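UDP-N-acetylglucosamine 2-epimerase (PDB 3OT5) probably catalyses the interconversion of UDP-N-acetylglucosamine and UDP-N-acetylmannosamine by epimerising the sugar at C2. Local coordinates at residues Ile41-Ala44 and Pro45-Leu48; Asp377-Ala380 and Ala381-Ile384; Lys348-Leu351 and Ile352-Leu356; Leu359-Lys362 and Glu363-Asp366; Asn152-Ser155 and Pro156-Glu159. One frame throughout, in Å; residues are numbered along the deposited sequence.

Contact 1 (Ile41-Ala44 and Pro45-Leu48)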
loop_
_atom_site.group_PDB
_atom_site.type_symbol
_atom_site.label_atom_id
_atom_site.label_comp_id
_atom_site.label_asym_id
_atom_site.label_seq_id
_atom_site.Cartn_x
_atom_site.Cartn_y
_atom_site.Cartn_z
ATOM N N ILE A 41 -7.533 -2.114 -3.317
ATOM C CA ILE A 41 -6.565 -1.492 -4.190
ATOM C C ILE A 41 -5.365 -2.391 -4.457
ATOM O O ILE A 41 -4.849 -2.401 -5.571
ATOM C CB ILE A 41 -6.105 -0.131 -3.596
ATOM C CG1 ILE A 41 -7.265 0.862 -3.683
ATOM C CG2 ILE A 41 -4.898 0.418 -4.348
ATOM C CD1 ILE A 41 -6.979 2.213 -3.061
ATOM N N LYS A 42 -4.925 -3.128 -3.439
ATOM C CA LYS A 42 -3.787 -4.038 -3.563
ATOM C C LYS A 42 -4.153 -5.384 -4.194
ATOM O O LYS A 42 -3.280 -6.040 -4.735
ATOM C CB LYS A 42 -3.124 -4.299 -2.197
ATOM C CG LYS A 42 -2.401 -3.100 -1.585
ATOM C CD LYS A 42 -1.700 -3.465 -0.271
ATOM C CE LYS A 42 -0.831 -2.315 0.235
ATOM N NZ LYS A 42 -0.175 -2.589 1.569
ATOM N N MET A 43 -5.417 -5.798 -4.112
ATOM C CA MET A 43 -5.856 -7.076 -4.696
ATOM C C MET A 43 -6.427 -6.908 -6.102
ATOM O O MET A 43 -6.328 -7.831 -6.915
ATOM C CB MET A 43 -6.887 -7.790 -3.804
ATOM C CG MET A 43 -6.318 -8.288 -2.479
ATOM S SD MET A 43 -5.128 -9.636 -2.624
ATOM C CE MET A 43 -6.213 -11.035 -2.853
ATOM N N ALA A 44 -7.008 -5.744 -6.388
ATOM C CA ALA A 44 -7.578 -5.467 -7.720
ATOM C C ALA A 44 -6.624 -5.810 -8.878
ATOM O O ALA A 44 -7.020 -6.516 -9.798
ATOM C CB ALA A 44 -8.026 -4.013 -7.826
ATOM N N PRO A 45 -5.358 -5.331 -8.825
ATOM C CA PRO A 45 -4.411 -5.613 -9.900
ATOM C C PRO A 45 -4.233 -7.103 -10.148
ATOM O O PRO A 45 -4.071 -7.537 -11.285
ATOM C CB PRO A 45 -3.095 -5.010 -9.381
ATOM C CG PRO A 45 -3.471 -4.059 -8.388
ATOM C CD PRO A 45 -4.708 -4.603 -7.735
ATOM N N LEU A 46 -4.245 -7.868 -9.068
ATOM C CA LEU A 46 -4.100 -9.306 -9.133
ATOM C C LEU A 46 -5.347 -9.874 -9.816
ATOM O O LEU A 46 -5.255 -10.754 -10.688
ATOM C CB LEU A 46 -3.918 -9.851 -7.718
ATOM C CG LEU A 46 -3.423 -11.274 -7.482
ATOM C CD1 LEU A 46 -2.121 -11.529 -8.236
ATOM C CD2 LEU A 46 -3.233 -11.483 -5.974
ATOM N N VAL A 47 -6.513 -9.354 -9.454
ATOM C CA VAL A 47 -7.749 -9.807 -10.076
ATOM C C VAL A 47 -7.691 -9.480 -11.576
ATOM O O VAL A 47 -8.036 -10.328 -12.407
ATOM C CB VAL A 47 -8.994 -9.196 -9.422
ATOM C CG1 VAL A 47 -10.248 -9.575 -10.202
ATOM C CG2 VAL A 47 -9.092 -9.652 -7.973
ATOM N N LEU A 48 -7.253 -8.267 -11.920
ATOM C CA LEU A 48 -7.104 -7.890 -13.329
ATOM C C LEU A 48 -6.212 -8.876 -14.060
ATOM O O LEU A 48 -6.568 -9.338 -15.141
ATOM C CB LEU A 48 -6.511 -6.489 -13.513
ATOM C CG LEU A 48 -7.361 -5.268 -13.208
ATOM C CD1 LEU A 48 -6.591 -4.000 -13.602
ATOM C CD2 LEU A 48 -8.674 -5.355 -13.962
#

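Contact 2 (Asp377-Ala380 and Ala381-Ile384)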
loop_
_atom_site.group_PDB
_atom_site.type_symbol
_atom_site.label_atom_id
_atom_site.label_comp_id
_atom_site.label_asym_id
_atom_site.label_seq_id
_atom_site.Cartn_x
_atom_site.Cartn_y
_atom_site.Cartn_z
ATOM N N ASP A 377 8.153 -3.214 -9.030
ATOM C CA ASP A 377 8.241 -2.554 -10.328
ATOM C C ASP A 377 6.860 -2.422 -10.978
ATOM O O ASP A 377 6.749 -1.918 -12.094
ATOM C CB ASP A 377 9.173 -3.323 -11.265
ATOM C CG ASP A 377 8.693 -4.750 -11.552
ATOM O OD1 ASP A 377 7.702 -5.226 -10.935
ATOM O OD2 ASP A 377 9.336 -5.411 -12.388
ATOM N N GLY A 378 5.816 -2.880 -10.291
ATOM C CA GLY A 378 4.457 -2.786 -10.830
ATOM C C GLY A 378 3.986 -4.051 -11.532
ATOM O O GLY A 378 2.952 -4.056 -12.211
ATOM N N PHE A 379 4.735 -5.135 -11.365
ATOM C CA PHE A 379 4.368 -6.388 -11.991
ATOM C C PHE A 379 4.320 -7.514 -10.990
ATOM O O PHE A 379 4.531 -8.664 -11.335
ATOM C CB PHE A 379 5.309 -6.712 -13.163
ATOM C CG PHE A 379 5.230 -5.721 -14.278
ATOM C CD1 PHE A 379 4.231 -5.812 -15.232
ATOM C CD2 PHE A 379 6.154 -4.695 -14.381
ATOM C CE1 PHE A 379 4.147 -4.892 -16.264
ATOM C CE2 PHE A 379 6.084 -3.779 -15.412
ATOM C CZ PHE A 379 5.078 -3.875 -16.354
ATOM N N ALA A 380 4.010 -7.183 -9.744
ATOM C CA ALA A 380 3.905 -8.192 -8.702
ATOM C C ALA A 380 2.784 -9.173 -9.043
ATOM O O ALA A 380 2.917 -10.366 -8.810
ATOM C CB ALA A 380 3.654 -7.540 -7.356
ATOM N N ALA A 381 1.699 -8.669 -9.622
ATOM C CA ALA A 381 0.556 -9.499 -9.992
ATOM C C ALA A 381 0.947 -10.607 -10.973
ATOM O O ALA A 381 0.552 -11.755 -10.815
ATOM C CB ALA A 381 -0.565 -8.633 -10.585
ATOM N N ASN A 382 1.742 -10.246 -11.975
ATOM C CA ASN A 382 2.184 -11.190 -12.990
ATOM C C ASN A 382 3.031 -12.282 -12.374
ATOM O O ASN A 382 2.866 -13.456 -12.701
ATOM C CB ASN A 382 2.937 -10.447 -14.085
ATOM C CG ASN A 382 2.077 -9.412 -14.755
ATOM O OD1 ASN A 382 2.346 -8.220 -14.655
ATOM N ND2 ASN A 382 0.970 -9.852 -15.350
ATOM N N ARG A 383 3.933 -11.901 -11.477
ATOM C CA ARG A 383 4.766 -12.881 -10.781
ATOM C C ARG A 383 3.882 -13.763 -9.895
ATOM O O ARG A 383 4.083 -14.962 -9.813
ATOM C CB ARG A 383 5.851 -12.198 -9.948
ATOM C CG ARG A 383 6.877 -11.397 -10.792
ATOM C CD ARG A 383 8.016 -10.859 -9.945
ATOM N NE ARG A 383 8.920 -10.035 -10.745
ATOM C CZ ARG A 383 8.782 -8.723 -10.932
ATOM N NH1 ARG A 383 7.791 -8.057 -10.366
ATOM N NH2 ARG A 383 9.646 -8.074 -11.677
ATOM N N ILE A 384 2.887 -13.175 -9.245
ATOM C CA ILE A 384 1.996 -13.972 -8.396
ATOM C C ILE A 384 1.288 -15.033 -9.255
ATOM O O ILE A 384 1.301 -16.210 -8.910
ATOM C CB ILE A 384 0.987 -13.098 -7.614
ATOM C CG1 ILE A 384 1.717 -12.246 -6.575
ATOM C CG2 ILE A 384 -0.074 -13.967 -6.887
ATOM C CD1 ILE A 384 0.809 -11.239 -5.847
#

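Contact 3 (Lys348-Leu351 and Ile352-Leu356)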
loop_
_atom_site.group_PDB
_atom_site.type_symbol
_atom_site.label_atom_id
_atom_site.label_comp_id
_atom_site.label_asym_id
_atom_site.label_seq_id
_atom_site.Cartn_x
_atom_site.Cartn_y
_atom_site.Cartn_z
ATOM N N LYS A 348 12.073 20.658 12.412
ATOM C CA LYS A 348 11.874 21.748 11.440
ATOM C C LYS A 348 13.119 22.080 10.591
ATOM O O LYS A 348 13.034 22.248 9.377
ATOM C CB LYS A 348 11.428 22.999 12.202
ATOM C CG LYS A 348 11.132 24.223 11.363
ATOM C CD LYS A 348 10.771 25.395 12.278
ATOM C CE LYS A 348 10.457 26.661 11.502
ATOM N NZ LYS A 348 10.032 27.776 12.410
ATOM N N GLU A 349 14.272 22.176 11.232
ATOM C CA GLU A 349 15.496 22.503 10.506
ATOM C C GLU A 349 15.878 21.403 9.520
ATOM O O GLU A 349 16.397 21.680 8.441
ATOM C CB GLU A 349 16.662 22.784 11.466
ATOM C CG GLU A 349 16.509 24.064 12.301
ATOM C CD GLU A 349 15.340 24.028 13.278
ATOM O OE1 GLU A 349 14.959 22.915 13.718
ATOM O OE2 GLU A 349 14.821 25.117 13.624
ATOM N N ASN A 350 15.585 20.158 9.877
ATOM C CA ASN A 350 15.931 19.038 9.023
ATOM C C ASN A 350 14.942 18.962 7.837
ATOM O O ASN A 350 15.319 18.580 6.730
ATOM C CB ASN A 350 15.962 17.739 9.843
ATOM C CG ASN A 350 16.894 16.695 9.256
ATOM O OD1 ASN A 350 18.009 17.014 8.826
ATOM N ND2 ASN A 350 16.480 15.439 9.302
ATOM N N LEU A 351 13.677 19.312 8.069
ATOM C CA LEU A 351 12.686 19.332 6.979
ATOM C C LEU A 351 13.136 20.319 5.893
ATOM O O LEU A 351 13.208 19.968 4.706
ATOM C CB LEU A 351 11.291 19.724 7.480
ATOM C CG LEU A 351 10.242 18.672 7.909
ATOM C CD1 LEU A 351 10.718 17.910 9.109
ATOM C CD2 LEU A 351 8.859 19.264 8.156
ATOM N N ILE A 352 13.445 21.543 6.320
ATOM C CA ILE A 352 13.888 22.624 5.421
ATOM C C ILE A 352 15.150 22.255 4.650
ATOM O O ILE A 352 15.177 22.304 3.417
ATOM C CB ILE A 352 14.169 23.934 6.199
ATOM C CG1 ILE A 352 12.896 24.453 6.871
ATOM C CG2 ILE A 352 14.707 25.008 5.259
ATOM C CD1 ILE A 352 13.122 25.653 7.754
ATOM N N LYS A 353 16.196 21.888 5.379
ATOM C CA LYS A 353 17.463 21.518 4.761
ATOM C C LYS A 353 17.289 20.460 3.697
ATOM O O LYS A 353 17.697 20.628 2.545
ATOM C CB LYS A 353 18.414 20.940 5.806
ATOM C CG LYS A 353 18.965 21.906 6.819
ATOM C CD LYS A 353 19.618 21.127 7.973
ATOM C CE LYS A 353 20.678 20.133 7.497
ATOM N NZ LYS A 353 21.263 19.352 8.628
ATOM N N GLU A 354 16.661 19.363 4.094
ATOM C CA GLU A 354 16.489 18.236 3.204
ATOM C C GLU A 354 15.601 18.590 2.015
ATOM O O GLU A 354 15.842 18.135 0.902
ATOM C CB GLU A 354 15.925 17.047 3.961
ATOM C CG GLU A 354 16.325 15.751 3.328
ATOM C CD GLU A 354 17.804 15.466 3.539
ATOM O OE1 GLU A 354 18.484 15.056 2.578
ATOM O OE2 GLU A 354 18.291 15.696 4.664
ATOM N N ALA A 355 14.577 19.397 2.251
ATOM C CA ALA A 355 13.691 19.824 1.180
ATOM C C ALA A 355 14.468 20.698 0.182
ATOM O O ALA A 355 14.474 20.438 -1.026
ATOM C CB ALA A 355 12.534 20.600 1.748
ATOM N N LEU A 356 15.123 21.731 0.699
ATOM C CA LEU A 356 15.893 22.644 -0.143
ATOM C C LEU A 356 16.917 21.886 -0.976
ATOM O O LEU A 356 17.074 22.155 -2.164
ATOM C CB LEU A 356 16.572 23.725 0.697
ATOM C CG LEU A 356 15.628 24.657 1.458
ATOM C CD1 LEU A 356 16.408 25.803 2.103
ATOM C CD2 LEU A 356 14.569 25.211 0.531
#

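Contact 4 (Leu359-Lys362 and Glu363-Asp366)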
loop_
_atom_site.group_PDB
_atom_site.type_symbol
_atom_site.label_atom_id
_atom_site.label_comp_id
_atom_site.label_asym_id
_atom_site.label_seq_id
_atom_site.Cartn_x
_atom_site.Cartn_y
_atom_site.Cartn_z
ATOM N N LEU A 359 15.149 20.461 -3.809
ATOM C CA LEU A 359 14.659 21.522 -4.677
ATOM C C LEU A 359 15.775 22.258 -5.450
ATOM O O LEU A 359 15.596 22.598 -6.621
ATOM C CB LEU A 359 13.834 22.527 -3.865
ATOM C CG LEU A 359 12.502 21.992 -3.339
ATOM C CD1 LEU A 359 11.891 22.950 -2.329
ATOM C CD2 LEU A 359 11.536 21.719 -4.498
ATOM N N ASP A 360 16.928 22.463 -4.815
ATOM C CA ASP A 360 18.034 23.221 -5.441
ATOM C C ASP A 360 19.042 22.410 -6.244
ATOM O O ASP A 360 19.781 22.962 -7.073
ATOM C CB ASP A 360 18.805 23.971 -4.357
ATOM C CG ASP A 360 17.912 24.851 -3.510
ATOM O OD1 ASP A 360 16.673 24.812 -3.688
ATOM O OD2 ASP A 360 18.449 25.570 -2.646
ATOM N N ASN A 361 19.091 21.111 -5.984
ATOM C CA ASN A 361 20.021 20.221 -6.647
ATOM C C ASN A 361 19.287 19.162 -7.454
ATOM O O ASN A 361 18.843 18.137 -6.916
ATOM C CB ASN A 361 20.897 19.559 -5.593
ATOM C CG ASN A 361 21.591 20.568 -4.700
ATOM O OD1 ASN A 361 22.186 21.542 -5.174
ATOM N ND2 ASN A 361 21.542 20.325 -3.394
ATOM N N LYS A 362 19.149 19.428 -8.749
ATOM C CA LYS A 362 18.485 18.523 -9.688
ATOM C C LYS A 362 19.164 17.144 -9.687
ATOM O O LYS A 362 18.507 16.120 -9.907
ATOM C CB LYS A 362 18.491 19.177 -11.077
ATOM C CG LYS A 362 17.861 18.424 -12.255
ATOM C CD LYS A 362 18.701 17.262 -12.774
ATOM C CE LYS A 362 18.269 16.873 -14.194
ATOM N NZ LYS A 362 16.814 16.542 -14.283
ATOM N N GLU A 363 20.471 17.124 -9.414
ATOM C CA GLU A 363 21.244 15.876 -9.363
ATOM C C GLU A 363 20.757 14.990 -8.220
ATOM O O GLU A 363 20.653 13.780 -8.383
ATOM C CB GLU A 363 22.735 16.150 -9.156
ATOM C CG GLU A 363 23.360 17.090 -10.162
ATOM C CD GLU A 363 24.836 17.304 -9.905
ATOM O OE1 GLU A 363 25.424 16.527 -9.115
ATOM O OE2 GLU A 363 25.413 18.242 -10.499
ATOM N N SER A 364 20.493 15.593 -7.059
ATOM C CA SER A 364 20.001 14.855 -5.887
ATOM C C SER A 364 18.588 14.352 -6.102
ATOM O O SER A 364 18.204 13.301 -5.580
ATOM C CB SER A 364 20.006 15.735 -4.639
ATOM O OG SER A 364 21.321 16.118 -4.289
ATOM N N HIS A 365 17.822 15.114 -6.874
ATOM C CA HIS A 365 16.447 14.777 -7.149
ATOM C C HIS A 365 16.371 13.558 -8.064
ATOM O O HIS A 365 15.747 12.555 -7.723
ATOM C CB HIS A 365 15.719 15.971 -7.776
ATOM C CG HIS A 365 14.236 15.811 -7.807
ATOM N ND1 HIS A 365 13.570 15.205 -8.851
ATOM C CD2 HIS A 365 13.291 16.144 -6.899
ATOM C CE1 HIS A 365 12.277 15.192 -8.592
ATOM N NE2 HIS A 365 12.081 15.756 -7.414
ATOM N N ASP A 366 17.022 13.640 -9.218
ATOM C CA ASP A 366 17.017 12.529 -10.163
ATOM C C ASP A 366 17.681 11.282 -9.573
ATOM O O ASP A 366 17.364 10.159 -9.974
ATOM C CB ASP A 366 17.655 12.940 -11.493
ATOM C CG ASP A 366 16.798 13.937 -12.259
ATOM O OD1 ASP A 366 15.638 14.180 -11.839
ATOM O OD2 ASP A 366 17.271 14.464 -13.286
#

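Contact 5 (Asn152-Ser155 and Pro156-Glu159)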
loop_
_atom_site.group_PDB
_atom_site.type_symbol
_atom_site.label_atom_id
_atom_site.label_comp_id
_atom_site.label_asym_id
_atom_site.label_seq_id
_atom_site.Cartn_x
_atom_site.Cartn_y
_atom_site.Cartn_z
ATOM N N ASN A 152 6.604 -8.608 17.363
ATOM C CA ASN A 152 5.947 -8.197 18.583
ATOM C C ASN A 152 4.461 -8.545 18.459
ATOM O O ASN A 152 3.700 -7.855 17.795
ATOM C CB ASN A 152 6.153 -6.709 18.843
ATOM C CG ASN A 152 5.541 -6.274 20.152
ATOM O OD1 ASN A 152 4.511 -6.808 20.584
ATOM N ND2 ASN A 152 6.151 -5.295 20.785
ATOM N N LYS A 153 4.053 -9.625 19.112
ATOM C CA LYS A 153 2.669 -10.087 19.016
ATOM C C LYS A 153 1.590 -9.036 19.314
ATOM O O LYS A 153 0.466 -9.185 18.849
ATOM C CB LYS A 153 2.468 -11.354 19.857
ATOM C CG LYS A 153 2.765 -11.208 21.325
ATOM C CD LYS A 153 2.619 -12.546 22.064
ATOM C CE LYS A 153 1.188 -13.101 21.970
ATOM N NZ LYS A 153 0.996 -14.357 22.744
ATOM N N TYR A 154 1.926 -7.980 20.054
ATOM C CA TYR A 154 0.953 -6.936 20.381
ATOM C C TYR A 154 1.179 -5.570 19.703
ATOM O O TYR A 154 0.570 -4.579 20.100
ATOM C CB TYR A 154 0.883 -6.702 21.894
ATOM C CG TYR A 154 0.511 -7.919 22.711
ATOM C CD1 TYR A 154 -0.609 -8.670 22.395
ATOM C CD2 TYR A 154 1.226 -8.254 23.856
ATOM C CE1 TYR A 154 -0.966 -9.768 23.152
ATOM C CE2 TYR A 154 0.870 -9.346 24.632
ATOM C CZ TYR A 154 -0.225 -10.098 24.275
ATOM O OH TYR A 154 -0.587 -11.184 25.029
ATOM N N SER A 155 2.036 -5.509 18.697
ATOM C CA SER A 155 2.287 -4.247 17.996
ATOM C C SER A 155 2.870 -4.492 16.612
ATOM O O SER A 155 4.060 -4.812 16.487
ATOM C CB SER A 155 3.229 -3.351 18.795
ATOM O OG SER A 155 3.468 -2.151 18.078
ATOM N N PRO A 156 2.035 -4.342 15.562
ATOM C CA PRO A 156 0.612 -3.963 15.648
ATOM C C PRO A 156 -0.317 -5.113 16.032
ATOM O O PRO A 156 -0.064 -6.271 15.697
ATOM C CB PRO A 156 0.291 -3.487 14.232
ATOM C CG PRO A 156 1.267 -4.248 13.359
ATOM C CD PRO A 156 2.514 -4.393 14.171
ATOM N N PHE A 157 -1.394 -4.766 16.717
ATOM C CA PHE A 157 -2.394 -5.715 17.173
ATOM C C PHE A 157 -3.709 -5.465 16.453
ATOM O O PHE A 157 -4.204 -4.336 16.449
ATOM C CB PHE A 157 -2.636 -5.573 18.681
ATOM C CG PHE A 157 -3.749 -6.445 19.186
ATOM C CD1 PHE A 157 -3.502 -7.756 19.582
ATOM C CD2 PHE A 157 -5.051 -5.973 19.222
ATOM C CE1 PHE A 157 -4.521 -8.573 20.018
ATOM C CE2 PHE A 157 -6.076 -6.784 19.658
ATOM C CZ PHE A 157 -5.806 -8.102 20.056
ATOM N N PRO A 158 -4.313 -6.521 15.872
ATOM C CA PRO A 158 -3.862 -7.895 15.841
ATOM C C PRO A 158 -3.128 -8.260 14.566
ATOM O O PRO A 158 -2.923 -9.461 14.294
ATOM C CB PRO A 158 -5.173 -8.678 15.905
ATOM C CG PRO A 158 -6.146 -7.813 15.166
ATOM C CD PRO A 158 -5.700 -6.388 15.387
ATOM N N GLU A 159 -2.688 -7.249 13.820
ATOM C CA GLU A 159 -2.043 -7.470 12.538
ATOM C C GLU A 159 -0.777 -8.327 12.545
ATOM O O GLU A 159 -0.585 -9.120 11.630
ATOM C CB GLU A 159 -1.782 -6.147 11.806
ATOM C CG GLU A 159 -3.030 -5.404 11.311
ATOM C CD GLU A 159 -3.798 -4.643 12.406
ATOM O OE1 GLU A 159 -3.254 -4.436 13.516
ATOM O OE2 GLU A 159 -4.946 -4.227 12.136
HETATM O O HOH W 1 -0.824 -8.886 16.605
#

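Contact 1 (Ile41-Ala44 and Pro45-Leu48)
The helix runs on from 41-44 into 45-48 through two i to i+4 bonds, Val47 N to Met43 O (3.0 Å) and Leu48 N to Ala44 O (2.8 Å). The helix is kinked here, because the ring nitrogen of Pro45 has no hydrogen to give to the turn before. In place of a hydrogen bond, the proline ring sits against the preceding turn, with Pro45 CD 3.1 Å from Ile41 O. Pro45 CG also lies near this carbonyl. Ala44 CB lies 3.4 Å from Pro45 CD, a closeness that comes with the peptide bond joining the two residues. Three residues apart, Met43 SD and the Leu46 CD2 methyl meet at 4.3 Å. Val47 uses its CG2 branch, which lies anti to its own carbonyl carbon and beside its backbone N; this brings CG2 to 3.5 Å from Met43 O. The contact is mostly buried and apolar. Lys42 differs, for its NZ forms a salt bridge with Glu145. Lys42 O accepts a hydrogen bond from the Thr200 hydroxyl. The helix is the crossover of the beta-alpha-beta unit of strand 28-34, helix 37-51 and strand 57-63, in a Rossmann-like domain. Met43 packs on strands 28-34 and 117-121, Leu46 on strand 117-121, and Ile41, Pro45 and Leu48 on helix 200-208.

Contact 2 (Asp377-Ala380 and Ala381-Ile384)
An Asx turn leads into helix 380-392, and a salt bridge ties it to the first turn of that helix. Asp377 and Arg383 face each other from opposite directions. The guanidinium grips the carboxylate end-on with two nitrogens: Arg383 NH1 reaches Asp377 OD1 at 2.9 Å, and Arg383 NH2 reaches Asp377 OD2 at 2.8 Å. Both bonds are nearly straight. The acceptors lie close to the guanidinium plane, but the two planes are 30° apart; both donors come on the syn side, somewhat out of the carboxylate plane. The Arg383 chain is extended from CG to NE, which carries its tip back beside the start of the helix.

Asp377 OD1 takes a second bond from Phe379 N at 3.0 Å, closing the Asx turn. The two donors come from opposite faces of the carboxylate plane. Together these bonds hold the carboxylate in its rotation. The pairing probably steadies the negative charge of Asp377. Phe379 is at the N-cap position, and its carbonyl accepts from Arg383 N; Ala380 O accepts from Ile384 N.

Asp203 of helix 200-208 accepts hydrogen bonds from Ala380 N and Ala381 N, the first amides of the helix. Ala381 and Ile384 pack on Leu46 of helix 37-51. Phe379 and Asn382 lie side by side, ring and amide planes 34° apart. Asn382 OD1 meets the ring at its edge, 3.1 Å from Phe379 CD1.

Contact 3 (Lys348-Leu351 and Ile352-Leu356)
Lys353 curls its aliphatic chain over Glu349 O, one turn back in helix 348-360. Its CB lies 3.4 Å from that oxygen, CG comes closer, to 3.0 Å, and CD stays near at 3.3 Å. CG is beside the backbone N (chi1 -70°), which lays the chain along this carbonyl. A bend at chi3 (54°) then turns the end of the chain, and Lys353 NZ comes within 4.0 Å of Asn350 OD1. The two side chains cross at a slant. The Asn350 amide is bonded elsewhere: ND2 donates to Ile344 O.

The backbone repeats the regular i to i+4 pattern of an alpha helix. Glu349 O thus also accepts from Lys353 N, and the next two bonds run from Glu354 N to Asn350 O and from Ala355 N to Leu351 O.

On another side, Lys348 forms a salt bridge with Glu246, while Leu351, Ile352 and Ala355 pack on helix 240-254. Ile352 N donates to Lys348 O, and Ile352 CG1 lies beside the same oxygen, at 3.3 Å.

Contact 4 (Leu359-Lys362 and Glu363-Asp366)
Lys362 and Asp366 cross at an angle on the surface of helix 362-370, one turn apart. The lysine starts with CG anti to its backbone N (chi1 180°). Bends at chi2 and chi4 then fold the chain forward along the helix, so that NZ ends beside the carboxylate. The two form a salt bridge, Lys362 NZ to Asp366 OD2. The modelled separation is very short and the place of OD2 is less sure, so its exact geometry is doubtful.

The backbone link between the same two residues is sound. Asp366 N donates to Lys362 O at 3.0 Å, with an almost straight N-H...O angle of 179°. Asn361 O accepts from His365 N at 3.2 Å, and more weakly from Ser364 N. Asn361 CB lies 3.7 Å from Ser364 OG. The Asn361 amide turns the other way, and its ND2 donates to Asp357.

His365 points its ring away from 359-362; it stacks on Tyr303, whose carbonyl O accepts from His365 NE2. Asn361 is the first residue after helix 348-360 to leave helical angles. It is also the N-cap residue of helix 362-370, which makes this a short helix-to-helix connection.

Contact 5 (Asn152-Ser155 and Pro156-Glu159)
Tyr154 and Phe157 lie side by side and point the same way, with Tyr154 CD1 4.1 Å from Phe157 CD1. Phe157 CD1 comes to the edge of the tyrosine ring, near its plane. The CB of Phe157 rests 3.6 Å from Tyr154 O. Beyond the rings, one water bridges the two arms of the loop, donating to Lys153 O at 2.6 Å and to Pro156 O at 2.9 Å. There is no direct hydrogen bond between 152-155 and 156-159.

Each ring also has a neighbour in its own arm. Lys153 CG lies over one face of the Tyr154 ring, and Pro158 CB lies over one face of Phe157.

Further out, Asn152 sets the first arm. Its OD1 accepts from Tyr154 N at 2.9 Å, and its carbonyl O accepts from Ser155 N. Thr150 adds to this through its hydroxyl, which bonds Asn152 N and Ser155 O. The peptide bonds before Pro156 and Pro158 are both cis, which turns the chain sharply. Phe157 and Pro158 touch Leu95 of helix 95-113. The whole is an exposed loop after strand 140-144, built from an Asx turn inside a type I beta turn and two cis-prolines, with Pro158 as the N-cap residue of helix 159-169.

How the contacts relate
Contact 1 is the buried one, and contacts 4 and 5 lie at the surface. Contacts 2 and 3 are partly buried. Contacts 1 and 2 touch: Leu46 CD1 meets Ile384 CG2 at 3.5 Å, so the C-terminal helix 380-392 packs on helix 37-51. Contacts 3 and 4 share helix 348-360 and lie close in sequence, with centres about 14 Å apart. Contacts 1 and 3 are on opposite sides of the chain's centre. Contact 1 is apolar around a proline kink. Contacts 2 and 4 have salt bridges near helix starts, the second of doubtful geometry. Contact 3 relies on backbone i to i+4 bonds, with aliphatic chains over carbonyls, and contact 5 on turns, cis-prolines and a water.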